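Local coordinates for protein teicoplanin pseudoaglycone deacetylases Orf2 (Actinoplanes teichomyceticus, PDB 3DFF) that removes, with the help of zinc, an acetyl group from the teicoplanin pseudoaglycone, probably as a step in the biosynthesis of this lipoglycopeptide antibiotic, at residues V182-E186 with T263-V267; R168-F173 with V198-F204; I158-H164 with Y190-G196; T8-A12 with A36-V40; V21-A26 with K222-V226. All blocks are in the same frame, centred on the assembly; numbering follows the deposited sequence.

Interaction 1 of 5, residues V182-E186 with T263-V267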
# COMPACT_ATOMS: atom_id res chain seq x y z
N VAL A 182 1.03 -12.84 -9.78
CA VAL A 182 1.11 -11.59 -9.02
C VAL A 182 1.47 -10.42 -9.93
O VAL A 182 2.21 -10.58 -10.89
CB VAL A 182 2.10 -11.74 -7.84
CG1 VAL A 182 3.53 -11.94 -8.32
CG2 VAL A 182 1.99 -10.56 -6.87
N ARG A 183 0.91 -9.25 -9.61
CA ARG A 183 1.22 -8.01 -10.32
C ARG A 183 1.54 -6.97 -9.27
O ARG A 183 1.12 -7.11 -8.12
CB ARG A 183 0.05 -7.53 -11.18
CG ARG A 183 -0.42 -8.50 -12.26
CD ARG A 183 -1.57 -7.91 -13.05
NE ARG A 183 -1.18 -6.77 -13.87
CZ ARG A 183 -0.61 -6.87 -15.08
NH1 ARG A 183 -0.37 -8.06 -15.61
NH2 ARG A 183 -0.27 -5.77 -15.75
N LEU A 184 2.30 -5.94 -9.66
CA LEU A 184 2.55 -4.81 -8.76
C LEU A 184 1.91 -3.57 -9.34
O LEU A 184 1.99 -3.34 -10.54
CB LEU A 184 4.05 -4.56 -8.63
CG LEU A 184 4.91 -5.78 -8.28
CD1 LEU A 184 6.36 -5.36 -8.09
CD2 LEU A 184 4.39 -6.50 -7.04
N TRP A 185 1.31 -2.75 -8.49
CA TRP A 185 0.78 -1.47 -8.96
C TRP A 185 1.81 -0.38 -8.78
O TRP A 185 2.74 -0.50 -7.97
CB TRP A 185 -0.53 -1.10 -8.25
CG TRP A 185 -0.42 -0.92 -6.76
CD1 TRP A 185 0.37 -0.02 -6.08
CD2 TRP A 185 -1.14 -1.65 -5.77
NE1 TRP A 185 0.19 -0.16 -4.71
CE2 TRP A 185 -0.73 -1.16 -4.50
CE3 TRP A 185 -2.08 -2.69 -5.82
CZ2 TRP A 185 -1.26 -1.67 -3.29
CZ3 TRP A 185 -2.59 -3.20 -4.60
CH2 TRP A 185 -2.18 -2.68 -3.38
N GLU A 186 1.63 0.70 -9.52
CA GLU A 186 2.49 1.86 -9.38
C GLU A 186 2.05 2.63 -8.14
O GLU A 186 0.91 3.11 -8.08
CB GLU A 186 2.35 2.72 -10.65
CG GLU A 186 3.29 3.88 -10.67
CD GLU A 186 3.09 4.77 -11.89
OE1 GLU A 186 1.92 5.00 -12.29
OE2 GLU A 186 4.10 5.24 -12.44
N THR A 263 -1.27 2.12 -13.78
CA THR A 263 -0.16 1.31 -14.28
C THR A 263 0.13 0.14 -13.34
O THR A 263 0.29 0.34 -12.13
CB THR A 263 1.09 2.19 -14.48
OG1 THR A 263 0.78 3.21 -15.45
CG2 THR A 263 2.28 1.39 -14.97
N THR A 264 0.20 -1.06 -13.91
CA THR A 264 0.60 -2.27 -13.18
C THR A 264 1.61 -3.09 -14.01
O THR A 264 1.65 -2.98 -15.23
CB THR A 264 -0.62 -3.16 -12.82
OG1 THR A 264 -1.27 -3.64 -14.01
CG2 THR A 264 -1.62 -2.42 -11.94
N TRP A 265 2.41 -3.92 -13.34
CA TRP A 265 3.36 -4.77 -14.03
C TRP A 265 3.19 -6.19 -13.53
O TRP A 265 3.01 -6.39 -12.32
CB TRP A 265 4.80 -4.38 -13.71
CG TRP A 265 5.20 -3.01 -14.12
CD1 TRP A 265 5.77 -2.65 -15.31
CD2 TRP A 265 5.11 -1.82 -13.33
NE1 TRP A 265 6.03 -1.29 -15.31
CE2 TRP A 265 5.63 -0.77 -14.11
CE3 TRP A 265 4.64 -1.55 -12.04
CZ2 TRP A 265 5.69 0.55 -13.64
CZ3 TRP A 265 4.70 -0.24 -11.57
CH2 TRP A 265 5.23 0.79 -12.37
N PRO A 266 3.29 -7.18 -14.44
CA PRO A 266 3.30 -8.55 -13.92
C PRO A 266 4.68 -8.84 -13.36
O PRO A 266 5.66 -8.26 -13.83
CB PRO A 266 3.05 -9.39 -15.18
CG PRO A 266 3.65 -8.55 -16.30
CD PRO A 266 3.39 -7.12 -15.91
N VAL A 267 4.77 -9.69 -12.34
CA VAL A 267 6.05 -10.11 -11.81
C VAL A 267 6.29 -11.55 -12.25
O VAL A 267 5.45 -12.43 -11.99
CB VAL A 267 6.12 -10.08 -10.28
CG1 VAL A 267 7.55 -10.31 -9.83
CG2 VAL A 267 5.64 -8.74 -9.79
O HOH W 1 3.24 -13.91 -11.54
O HOH W 2 -0.67 4.36 -11.99

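Interaction 2 of 5, residues R168-F173 with V198-F204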
# COMPACT_ATOMS: atom_id res chain seq x y z
N ARG A 168 5.80 -5.92 -0.35
CA ARG A 168 6.04 -6.37 -1.71
C ARG A 168 6.84 -7.65 -1.69
O ARG A 168 6.45 -8.64 -2.32
CB ARG A 168 6.75 -5.28 -2.51
CG ARG A 168 7.17 -5.74 -3.92
CD ARG A 168 8.27 -4.87 -4.48
NE ARG A 168 9.51 -5.00 -3.70
CZ ARG A 168 10.49 -4.10 -3.69
NH1 ARG A 168 10.41 -2.98 -4.41
NH2 ARG A 168 11.56 -4.31 -2.94
N ASP A 169 7.95 -7.65 -0.94
CA ASP A 169 8.84 -8.82 -0.90
C ASP A 169 8.09 -10.03 -0.33
O ASP A 169 8.11 -11.11 -0.91
CB ASP A 169 10.10 -8.51 -0.08
CG ASP A 169 11.02 -7.49 -0.77
OD1 ASP A 169 10.73 -7.04 -1.91
OD2 ASP A 169 12.06 -7.15 -0.18
N ALA A 170 7.40 -9.84 0.79
CA ALA A 170 6.62 -10.94 1.40
C ALA A 170 5.59 -11.50 0.41
O ALA A 170 5.42 -12.72 0.30
CB ALA A 170 5.92 -10.47 2.64
N ALA A 171 4.89 -10.62 -0.30
CA ALA A 171 3.91 -11.07 -1.31
C ALA A 171 4.58 -11.86 -2.46
O ALA A 171 4.02 -12.86 -2.93
CB ALA A 171 3.11 -9.90 -1.87
N LEU A 172 5.77 -11.42 -2.89
CA LEU A 172 6.50 -12.12 -3.96
C LEU A 172 6.88 -13.52 -3.49
O LEU A 172 6.67 -14.51 -4.21
CB LEU A 172 7.74 -11.34 -4.38
CG LEU A 172 7.43 -10.02 -5.11
CD1 LEU A 172 8.76 -9.35 -5.52
CD2 LEU A 172 6.54 -10.19 -6.34
N PHE A 173 7.41 -13.62 -2.27
CA PHE A 173 7.81 -14.91 -1.73
C PHE A 173 6.60 -15.84 -1.57
O PHE A 173 6.67 -17.02 -1.98
CB PHE A 173 8.54 -14.76 -0.38
CG PHE A 173 9.79 -13.92 -0.46
CD1 PHE A 173 10.57 -13.88 -1.61
CD2 PHE A 173 10.22 -13.19 0.66
CE1 PHE A 173 11.73 -13.11 -1.66
CE2 PHE A 173 11.37 -12.42 0.61
CZ PHE A 173 12.13 -12.38 -0.55
N VAL A 198 12.54 0.15 -9.46
CA VAL A 198 12.66 -0.54 -8.18
C VAL A 198 13.59 -1.75 -8.28
O VAL A 198 13.79 -2.32 -9.36
CB VAL A 198 11.28 -0.99 -7.57
CG1 VAL A 198 10.43 0.22 -7.19
CG2 VAL A 198 10.52 -1.91 -8.51
N GLU A 199 14.18 -2.12 -7.15
CA GLU A 199 15.04 -3.29 -7.07
C GLU A 199 14.23 -4.38 -6.38
O GLU A 199 13.84 -4.23 -5.22
CB GLU A 199 16.32 -2.95 -6.28
CG GLU A 199 17.18 -4.17 -5.86
CD GLU A 199 18.39 -4.43 -6.78
OE1 GLU A 199 18.86 -5.59 -6.84
OE2 GLU A 199 18.86 -3.47 -7.43
N LEU A 200 13.95 -5.46 -7.11
CA LEU A 200 13.20 -6.60 -6.58
C LEU A 200 14.16 -7.63 -5.97
O LEU A 200 15.34 -7.63 -6.27
CB LEU A 200 12.40 -7.24 -7.72
CG LEU A 200 11.31 -6.36 -8.35
CD1 LEU A 200 10.61 -7.10 -9.47
CD2 LEU A 200 10.27 -5.89 -7.31
N PRO A 201 13.64 -8.52 -5.11
CA PRO A 201 14.51 -9.60 -4.62
C PRO A 201 15.01 -10.47 -5.75
O PRO A 201 14.33 -10.62 -6.77
CB PRO A 201 13.61 -10.42 -3.68
CG PRO A 201 12.45 -9.51 -3.36
CD PRO A 201 12.28 -8.60 -4.55
N GLN A 202 16.19 -11.05 -5.55
CA GLN A 202 16.85 -11.89 -6.56
C GLN A 202 15.88 -12.94 -7.07
O GLN A 202 15.14 -13.56 -6.31
CB GLN A 202 18.10 -12.54 -5.97
CG GLN A 202 18.99 -13.27 -7.00
CD GLN A 202 19.85 -12.34 -7.87
OE1 GLN A 202 20.42 -12.78 -8.89
NE2 GLN A 202 19.97 -11.07 -7.48
N GLY A 203 15.88 -13.13 -8.39
CA GLY A 203 15.02 -14.13 -9.01
C GLY A 203 13.71 -13.65 -9.59
O GLY A 203 13.06 -14.39 -10.33
N PHE A 204 13.31 -12.42 -9.26
CA PHE A 204 12.07 -11.83 -9.78
C PHE A 204 12.35 -10.63 -10.68
O PHE A 204 13.30 -9.89 -10.46
CB PHE A 204 11.18 -11.32 -8.64
CG PHE A 204 10.73 -12.40 -7.70
CD1 PHE A 204 9.58 -13.17 -7.98
CD2 PHE A 204 11.45 -12.66 -6.54
CE1 PHE A 204 9.16 -14.18 -7.10
CE2 PHE A 204 11.04 -13.66 -5.66
CZ PHE A 204 9.89 -14.42 -5.94
O HOH W 3 14.02 -2.66 -3.02

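Interaction 3 of 5, residues I158-H164 with Y190-G196. With ZN (zinc ion), chain B.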
# COMPACT_ATOMS: atom_id res chain seq x y z
N ILE A 158 7.59 1.79 -5.11
CA ILE A 158 8.15 3.06 -5.57
C ILE A 158 8.09 4.04 -4.40
O ILE A 158 7.07 4.12 -3.70
CB ILE A 158 7.37 3.57 -6.80
CG1 ILE A 158 7.63 2.64 -7.99
CG2 ILE A 158 7.75 5.03 -7.15
CD1 ILE A 158 6.57 2.74 -9.09
N GLY A 159 9.20 4.75 -4.16
CA GLY A 159 9.29 5.63 -3.00
C GLY A 159 10.03 5.02 -1.83
O GLY A 159 10.37 5.73 -0.88
N GLU A 160 10.24 3.70 -1.89
CA GLU A 160 11.13 2.95 -0.98
C GLU A 160 10.70 2.99 0.50
O GLU A 160 11.56 2.86 1.40
CB GLU A 160 12.60 3.39 -1.14
CG GLU A 160 13.17 3.17 -2.56
CD GLU A 160 14.61 3.67 -2.74
OE1 GLU A 160 14.96 4.06 -3.87
OE2 GLU A 160 15.38 3.66 -1.76
N HIS A 161 9.40 3.14 0.78
CA HIS A 161 8.95 3.09 2.18
C HIS A 161 9.22 1.67 2.68
O HIS A 161 8.82 0.68 2.03
CB HIS A 161 7.47 3.43 2.33
CG HIS A 161 7.03 3.51 3.76
ND1 HIS A 161 6.59 4.68 4.34
CD2 HIS A 161 6.97 2.56 4.73
CE1 HIS A 161 6.27 4.45 5.60
NE2 HIS A 161 6.50 3.17 5.87
N PRO A 162 9.90 1.54 3.82
CA PRO A 162 10.26 0.19 4.30
C PRO A 162 9.06 -0.77 4.41
O PRO A 162 9.20 -1.99 4.16
CB PRO A 162 10.83 0.46 5.69
CG PRO A 162 11.27 1.90 5.69
CD PRO A 162 10.45 2.62 4.67
N ASP A 163 7.91 -0.25 4.80
CA ASP A 163 6.71 -1.06 4.94
C ASP A 163 6.22 -1.52 3.57
O ASP A 163 5.65 -2.61 3.43
CB ASP A 163 5.59 -0.28 5.64
CG ASP A 163 5.86 -0.05 7.13
OD1 ASP A 163 6.74 -0.73 7.71
OD2 ASP A 163 5.17 0.80 7.74
N HIS A 164 6.40 -0.67 2.56
CA HIS A 164 6.02 -1.03 1.19
C HIS A 164 6.94 -2.10 0.65
O HIS A 164 6.48 -3.05 0.01
CB HIS A 164 6.06 0.20 0.27
CG HIS A 164 4.89 1.11 0.46
ND1 HIS A 164 4.22 1.69 -0.60
CD2 HIS A 164 4.27 1.55 1.59
CE1 HIS A 164 3.23 2.43 -0.13
NE2 HIS A 164 3.24 2.37 1.19
N TYR A 190 3.24 8.49 -4.77
CA TYR A 190 4.71 8.41 -4.77
C TYR A 190 5.32 8.53 -6.15
O TYR A 190 6.36 9.17 -6.34
CB TYR A 190 5.17 7.05 -4.24
CG TYR A 190 5.13 6.85 -2.75
CD1 TYR A 190 6.13 7.36 -1.93
CD2 TYR A 190 4.11 6.08 -2.16
CE1 TYR A 190 6.11 7.14 -0.55
CE2 TYR A 190 4.09 5.85 -0.79
CZ TYR A 190 5.10 6.38 0.00
OH TYR A 190 5.08 6.15 1.36
N ALA A 191 4.69 7.88 -7.12
CA ALA A 191 5.27 7.78 -8.46
C ALA A 191 5.30 9.14 -9.17
O ALA A 191 5.99 9.29 -10.19
CB ALA A 191 4.51 6.78 -9.28
N VAL A 192 4.56 10.10 -8.65
CA VAL A 192 4.55 11.45 -9.24
C VAL A 192 5.88 12.15 -8.92
O VAL A 192 6.31 13.06 -9.64
CB VAL A 192 3.30 12.27 -8.75
CG1 VAL A 192 3.33 13.73 -9.24
CG2 VAL A 192 2.02 11.60 -9.21
N PHE A 193 6.55 11.69 -7.86
CA PHE A 193 7.79 12.31 -7.38
C PHE A 193 9.03 11.44 -7.46
O PHE A 193 10.10 11.88 -7.02
CB PHE A 193 7.65 12.75 -5.92
CG PHE A 193 6.41 13.47 -5.62
CD1 PHE A 193 6.28 14.83 -5.94
CD2 PHE A 193 5.36 12.82 -5.00
CE1 PHE A 193 5.10 15.51 -5.66
CE2 PHE A 193 4.18 13.49 -4.72
CZ PHE A 193 4.05 14.85 -5.04
N LYS A 194 8.91 10.22 -7.98
CA LYS A 194 10.04 9.27 -8.03
C LYS A 194 10.25 8.69 -9.43
O LYS A 194 9.32 8.67 -10.24
CB LYS A 194 9.86 8.15 -7.01
CG LYS A 194 9.66 8.62 -5.58
CD LYS A 194 10.96 9.13 -4.98
CE LYS A 194 10.73 9.75 -3.62
NZ LYS A 194 12.04 10.10 -2.98
N SER A 195 11.47 8.20 -9.71
CA SER A 195 11.83 7.76 -11.06
C SER A 195 10.95 6.62 -11.57
O SER A 195 10.65 6.54 -12.77
CB SER A 195 13.30 7.35 -11.15
OG SER A 195 13.53 6.13 -10.46
N GLY A 196 10.56 5.73 -10.65
CA GLY A 196 9.76 4.57 -10.99
C GLY A 196 10.51 3.25 -10.88
O GLY A 196 9.89 2.21 -10.68
ZN ZN B . 1.79 3.40 2.39
O HOH W 4 3.13 4.88 2.52
O HOH W 5 0.31 4.72 3.10

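Interaction 4 of 5, residues T8-A12 with A36-V40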
# COMPACT_ATOMS: atom_id res chain seq x y z
N THR A 8 -13.18 -15.33 -10.84
CA THR A 8 -12.01 -14.46 -10.52
C THR A 8 -12.04 -14.07 -9.06
O THR A 8 -13.01 -13.48 -8.58
CB THR A 8 -11.97 -13.19 -11.38
OG1 THR A 8 -12.01 -13.55 -12.76
CG2 THR A 8 -10.68 -12.40 -11.12
N ARG A 9 -10.96 -14.41 -8.36
CA ARG A 9 -10.78 -14.07 -6.96
C ARG A 9 -9.52 -13.19 -6.86
O ARG A 9 -8.41 -13.68 -7.02
CB ARG A 9 -10.64 -15.35 -6.12
CG ARG A 9 -11.90 -16.22 -6.04
CD ARG A 9 -11.65 -17.52 -5.27
NE ARG A 9 -11.73 -18.71 -6.13
CZ ARG A 9 -10.73 -19.18 -6.88
NH1 ARG A 9 -9.55 -18.59 -6.90
NH2 ARG A 9 -10.92 -20.26 -7.63
N LEU A 10 -9.72 -11.90 -6.61
CA LEU A 10 -8.62 -10.94 -6.63
C LEU A 10 -8.23 -10.55 -5.21
O LEU A 10 -9.05 -10.01 -4.47
CB LEU A 10 -9.05 -9.69 -7.42
CG LEU A 10 -8.07 -8.50 -7.48
CD1 LEU A 10 -6.79 -8.90 -8.14
CD2 LEU A 10 -8.71 -7.36 -8.23
N LEU A 11 -6.99 -10.86 -4.83
CA LEU A 11 -6.48 -10.46 -3.51
C LEU A 11 -5.51 -9.30 -3.70
O LEU A 11 -4.46 -9.48 -4.31
CB LEU A 11 -5.74 -11.62 -2.84
CG LEU A 11 -5.04 -11.37 -1.49
CD1 LEU A 11 -6.05 -10.94 -0.40
CD2 LEU A 11 -4.23 -12.59 -1.07
N ALA A 12 -5.89 -8.13 -3.18
CA ALA A 12 -5.00 -6.98 -3.17
C ALA A 12 -4.32 -6.95 -1.82
O ALA A 12 -4.96 -7.17 -0.79
CB ALA A 12 -5.76 -5.71 -3.44
N ALA A 36 -15.94 -10.14 -10.06
CA ALA A 36 -14.85 -10.81 -9.34
C ALA A 36 -15.10 -10.75 -7.83
O ALA A 36 -15.76 -9.85 -7.35
CB ALA A 36 -13.50 -10.19 -9.68
N ASN A 37 -14.59 -11.74 -7.10
CA ASN A 37 -14.60 -11.70 -5.64
C ASN A 37 -13.32 -10.97 -5.23
O ASN A 37 -12.22 -11.45 -5.51
CB ASN A 37 -14.63 -13.12 -5.08
CG ASN A 37 -14.81 -13.16 -3.57
OD1 ASN A 37 -15.06 -12.14 -2.91
ND2 ASN A 37 -14.69 -14.35 -3.00
N VAL A 38 -13.48 -9.80 -4.61
CA VAL A 38 -12.34 -8.91 -4.33
C VAL A 38 -12.14 -8.74 -2.83
O VAL A 38 -13.08 -8.42 -2.10
CB VAL A 38 -12.53 -7.52 -4.99
CG1 VAL A 38 -11.30 -6.62 -4.75
CG2 VAL A 38 -12.80 -7.66 -6.51
N LEU A 39 -10.91 -8.98 -2.39
CA LEU A 39 -10.51 -8.79 -0.99
C LEU A 39 -9.25 -7.96 -0.92
O LEU A 39 -8.26 -8.29 -1.55
CB LEU A 39 -10.27 -10.14 -0.32
CG LEU A 39 -9.87 -10.13 1.18
CD1 LEU A 39 -10.94 -9.49 2.05
CD2 LEU A 39 -9.56 -11.55 1.62
N VAL A 40 -9.30 -6.90 -0.11
CA VAL A 40 -8.15 -6.01 0.07
C VAL A 40 -7.64 -6.22 1.49
O VAL A 40 -8.30 -5.81 2.45
CB VAL A 40 -8.53 -4.56 -0.18
CG1 VAL A 40 -7.33 -3.63 0.06
CG2 VAL A 40 -9.07 -4.40 -1.63

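Interaction 5 of 5, residues V21-A26 with K222-V226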
# COMPACT_ATOMS: atom_id res chain seq x y z
N VAL A 21 -6.22 1.75 -2.34
CA VAL A 21 -7.24 2.64 -2.93
C VAL A 21 -6.57 3.74 -3.75
O VAL A 21 -6.94 3.97 -4.91
CB VAL A 21 -8.22 3.18 -1.87
CG1 VAL A 21 -9.15 4.22 -2.49
CG2 VAL A 21 -9.02 2.01 -1.26
N LEU A 22 -5.57 4.39 -3.18
CA LEU A 22 -4.83 5.43 -3.92
C LEU A 22 -4.25 4.91 -5.22
O LEU A 22 -4.26 5.62 -6.25
CB LEU A 22 -3.67 5.93 -3.07
CG LEU A 22 -4.04 6.91 -1.97
CD1 LEU A 22 -2.88 7.01 -0.98
CD2 LEU A 22 -4.39 8.29 -2.54
N SER A 23 -3.71 3.70 -5.18
CA SER A 23 -2.94 3.18 -6.31
C SER A 23 -3.75 2.37 -7.30
O SER A 23 -3.41 2.31 -8.48
CB SER A 23 -1.76 2.34 -5.82
OG SER A 23 -0.93 3.08 -4.95
N PHE A 24 -4.82 1.74 -6.80
CA PHE A 24 -5.48 0.67 -7.56
C PHE A 24 -6.99 0.68 -7.36
O PHE A 24 -7.68 -0.28 -7.73
CB PHE A 24 -4.85 -0.68 -7.17
CG PHE A 24 -5.19 -1.84 -8.09
CD1 PHE A 24 -4.93 -1.77 -9.46
CD2 PHE A 24 -5.72 -3.01 -7.57
CE1 PHE A 24 -5.23 -2.86 -10.31
CE2 PHE A 24 -6.03 -4.10 -8.40
CZ PHE A 24 -5.79 -4.02 -9.76
N GLY A 25 -7.52 1.77 -6.81
CA GLY A 25 -8.94 1.85 -6.47
C GLY A 25 -9.82 1.68 -7.71
O GLY A 25 -10.86 1.05 -7.64
N ALA A 26 -9.39 2.27 -8.83
CA ALA A 26 -10.16 2.11 -10.08
C ALA A 26 -10.18 0.65 -10.51
O ALA A 26 -11.25 0.12 -10.84
CB ALA A 26 -9.60 3.00 -11.19
N LYS A 222 -13.27 5.81 -7.45
CA LYS A 222 -11.94 5.80 -6.85
C LYS A 222 -11.69 7.08 -6.04
O LYS A 222 -11.33 7.03 -4.87
CB LYS A 222 -10.85 5.67 -7.91
CG LYS A 222 -9.42 5.66 -7.30
CD LYS A 222 -8.33 5.73 -8.37
CE LYS A 222 -6.95 5.87 -7.73
NZ LYS A 222 -5.82 5.55 -8.66
N PHE A 223 -11.84 8.23 -6.68
CA PHE A 223 -11.56 9.51 -6.02
C PHE A 223 -12.46 9.76 -4.81
O PHE A 223 -11.99 10.26 -3.80
CB PHE A 223 -11.62 10.68 -7.03
CG PHE A 223 -10.45 10.72 -8.00
CD1 PHE A 223 -9.51 9.69 -8.08
CD2 PHE A 223 -10.31 11.81 -8.87
CE1 PHE A 223 -8.44 9.74 -9.00
CE2 PHE A 223 -9.26 11.87 -9.78
CZ PHE A 223 -8.32 10.84 -9.86
N GLN A 224 -13.74 9.39 -4.91
CA GLN A 224 -14.65 9.48 -3.76
C GLN A 224 -14.15 8.57 -2.64
O GLN A 224 -14.21 8.94 -1.47
CB GLN A 224 -16.08 9.08 -4.16
CG GLN A 224 -16.81 10.14 -4.97
CD GLN A 224 -18.00 9.60 -5.74
OE1 GLN A 224 -18.46 8.48 -5.50
NE2 GLN A 224 -18.50 10.39 -6.68
N ALA A 225 -13.66 7.39 -3.00
CA ALA A 225 -13.14 6.44 -2.00
C ALA A 225 -11.89 7.00 -1.31
O ALA A 225 -11.78 6.94 -0.08
CB ALA A 225 -12.85 5.09 -2.64
N VAL A 226 -10.96 7.55 -2.09
CA VAL A 226 -9.81 8.22 -1.51
C VAL A 226 -10.25 9.24 -0.46
O VAL A 226 -9.66 9.33 0.63
CB VAL A 226 -8.93 8.88 -2.61
CG1 VAL A 226 -7.85 9.77 -1.99
CG2 VAL A 226 -8.32 7.83 -3.51

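Interaction 1 of 5, residues V182-E186 with T263-V267
R183, L184 and W185 pair with P266, W265 and T264 in antiparallel register, and the axes of residues 182-185 and 263-267 approach to 4.5 Å. L184 and W265 form the hydrogen-bonded pair: L184 N donates to W265 O at 2.8 Å, and W265 N returns a bond to L184 O. R183 with P266 and W185 with T264 are non-hydrogen-bonded pairs. Two further bonds extend the ladder, V267 N to V182 O at one end and E186 N to T263 O at the other. A water at each end bridges the segments as well, joining V182 N to V267 O and E186 OE1 to T263 N.

The pairing marks a change of direction in the seven-stranded mixed sheet. Strand 182-185 is the last of five parallel strands, and strand 263-269 lies between it and strand 204-211.

The side chain of R183 crosses that of T264 at about a right angle. It bends at chi3 (68°), which turns the guanidinium edge to the threonine hydroxyl. NE and NH2 both bond T264 OG1, at 3.1 and 2.9 Å, and OG1 lies in the guanidinium plane. The backbone of W265 and P266 passes under one face of the group. On the side of the sheet that carries L184 and W265, L184 CG sits only 3.4 Å from V267 CG2, a tight apolar contact. W265 CH2 meets E186 CB at 3.9 Å. The carboxylate of E186 also bonds H250 through OE1, and both residues have been seen to bind zinc in a crystal structure of this protein, though none is bound here.

Interaction 2 of 5, residues R168-F173 with V198-F204
P201 packs against three side chains of helix 162-178. Its CG lies 3.3 Å from D169 OD1, while its CD touches L172 CD1 and its CB F173 CE1. Beside it, the face of the F204 ring receives L172 CB in a CH-pi contact. That carbon sits 4.1 Å from the ring centroid and only 11° off the normal, so it is nearly over the centre. F173 turns the edge of its ring to F204, with CD1 4.1 Å from F204 CE2. L200 CD2 lies over one face of the R168 guanidinium and touches R168 CD at 3.6 Å.

The next shell fixes these groups. R168 grips D169 side-on within the helix: NE and NH2 both donate to OD1 at 3.0 Å, in the plane of the guanidinium. The bend at chi3 (65°) turns the NE and NH2 edge toward D169. A water accepts from R168 NH2 and donates to E199 O, so it links helix and loop. R168 NH1 bonds A156 O. On the loop side, a type II beta turn runs from P201 to F204, closed by F204 N to P201 O. G203, third in the turn, has the positive phi (97°) that a type II turn needs there.

The loop runs along helix 162-178 and leads into edge strand 204-211. L172 also touches V182 and V267 of the central sheet, while A170 and F173 face helix 126-147.

Interaction 3 of 5, residues I158-H164 with Y190-G196
In one of its two modelled conformations, the one described here, the Y190 ring directs its edge toward the face of H164 in an offset edge-to-face pair. The planes are 71° apart and the centroids 5.3 Å, with Y190 CE2 3.6 Å from H164 CE1. One face of the tyrosine carries I158 O, which is 3.5 Å from Y190 CG. At the edge of the ring, in its plane, lies a zinc-bound water, 2.6 Å from Y190 OH. H161 adds a looser contact, with ND1 3.6 Å from the same hydroxyl.

This is the zinc site of the PIG-L deacetylase family. H164 NE2 binds the zinc ion at 2.1 Å, and H16 and D19 are the other protein ligands. Two waters also coordinate the metal. The second nitrogen of H164, ND1, bonds D187, which fixes the rotation of the imidazole. H161 stands at the N-cap position of the helix that brings H164 to the metal.

Away from the site, I158 seats the loop 190-196. Its CG1 lies beside the backbone N (chi1 -68°) and reaches G196 O at 3.5 Å. The other branch, CG2, meets A191 and the CB of K194. At G159, the CA packs on Y190 CD1 at 3.8 Å.

Interaction 4 of 5, residues T8-A12 with A36-V40
Strands 9-14 and 37-42 form a right-handed beta-alpha-beta crossover, with helix 19-33 between them. They run parallel; over residues 9-12 and 37-40 the axes are 4.7 Å apart, with 12° between their directions. R9, L10, L11 and A12 stand in register with N37, V38, L39 and V40. Four backbone bonds hold the pair. N37 N donates to T8 O at 2.8 Å, and L10 N to N37 O. L39 N then bonds L10 O at 3.0 Å, and A12 N bonds L39 O.

The side chains divide between the two faces of the sheet. L11 and L39 lie side by side and point the same way, with L11 CD1 4.1 Å from L39 CD2. Both have CG anti to the backbone N (chi1 176° and -179°), which keeps their branches alongside. On the other face, A12 CB meets V40 CG2 at 4.0 Å. At the N-terminal end of the pair, T8 CB touches A36 CB at 3.8 Å.

No side-chain hydrogen bond crosses the two segments. The polar cohesion comes from the main chain. The side chains add apolar contacts, and pack against helix 19-33 on one face and F147 of helix 126-147 on the other.

Interaction 5 of 5, residues V21-A26 with K222-V226
K222 extends straight from its helix toward segment 21-26: chi1 is 180°, and the torsions beyond CG are also near 180°. The chain therefore runs past G25 and A26 and brings NZ to L22 O, where it bonds at 2.9 Å. The ammonium sits above the carbonyl plane, 45° out of it. Along the way K222 CG lies 3.9 Å from G25 CA, and CD lies 3.6 Å from A26 N. G25 has no side chain, so the lysine stem can lie close against the helix backbone.

The charge of K222 has further partners in E262, with which it forms a salt bridge, and the hydroxyl of Y260. This probably offsets the cost of placing the ammonium in a buried contact.

The rest is apolar. V21 CG1 touches A225 CB and V226 CG2, both at 3.8 Å. L22 CD2 meets V226 CG1 at 3.8 Å, with the two side chains crossing at about a right angle.

The segment axes are 9.0 Å apart and run antiparallel at 151°. Helix 19-33, the crossover helix of the beta-alpha-beta unit between strands 9-14 and 37-42, is thus packed antiparallel against helix 216-226.

Overall arrangement
Interactions 1 and 4 are both strand pairs of one mixed sheet, antiparallel in the first and parallel in the second, and W185 touches A12 between them. Main-chain bonds dominate both, but interaction 1 adds an arginine-threonine grip. Interaction 5 is the most buried and packs helix on helix. Its S23 and F24 pack on W185, and F24 also touches L10 of interaction 4. Interactions 2 and 3 both use helix 162-178 and the connection between strands 182-185 and 204-211. Interactions 1 to 4 are partly buried; interactions 2 and 3 have no direct hydrogen bond across. Interaction 3 holds H164, a ligand of the bound zinc ion, and its I158 and A191 touch E186 of interaction 1.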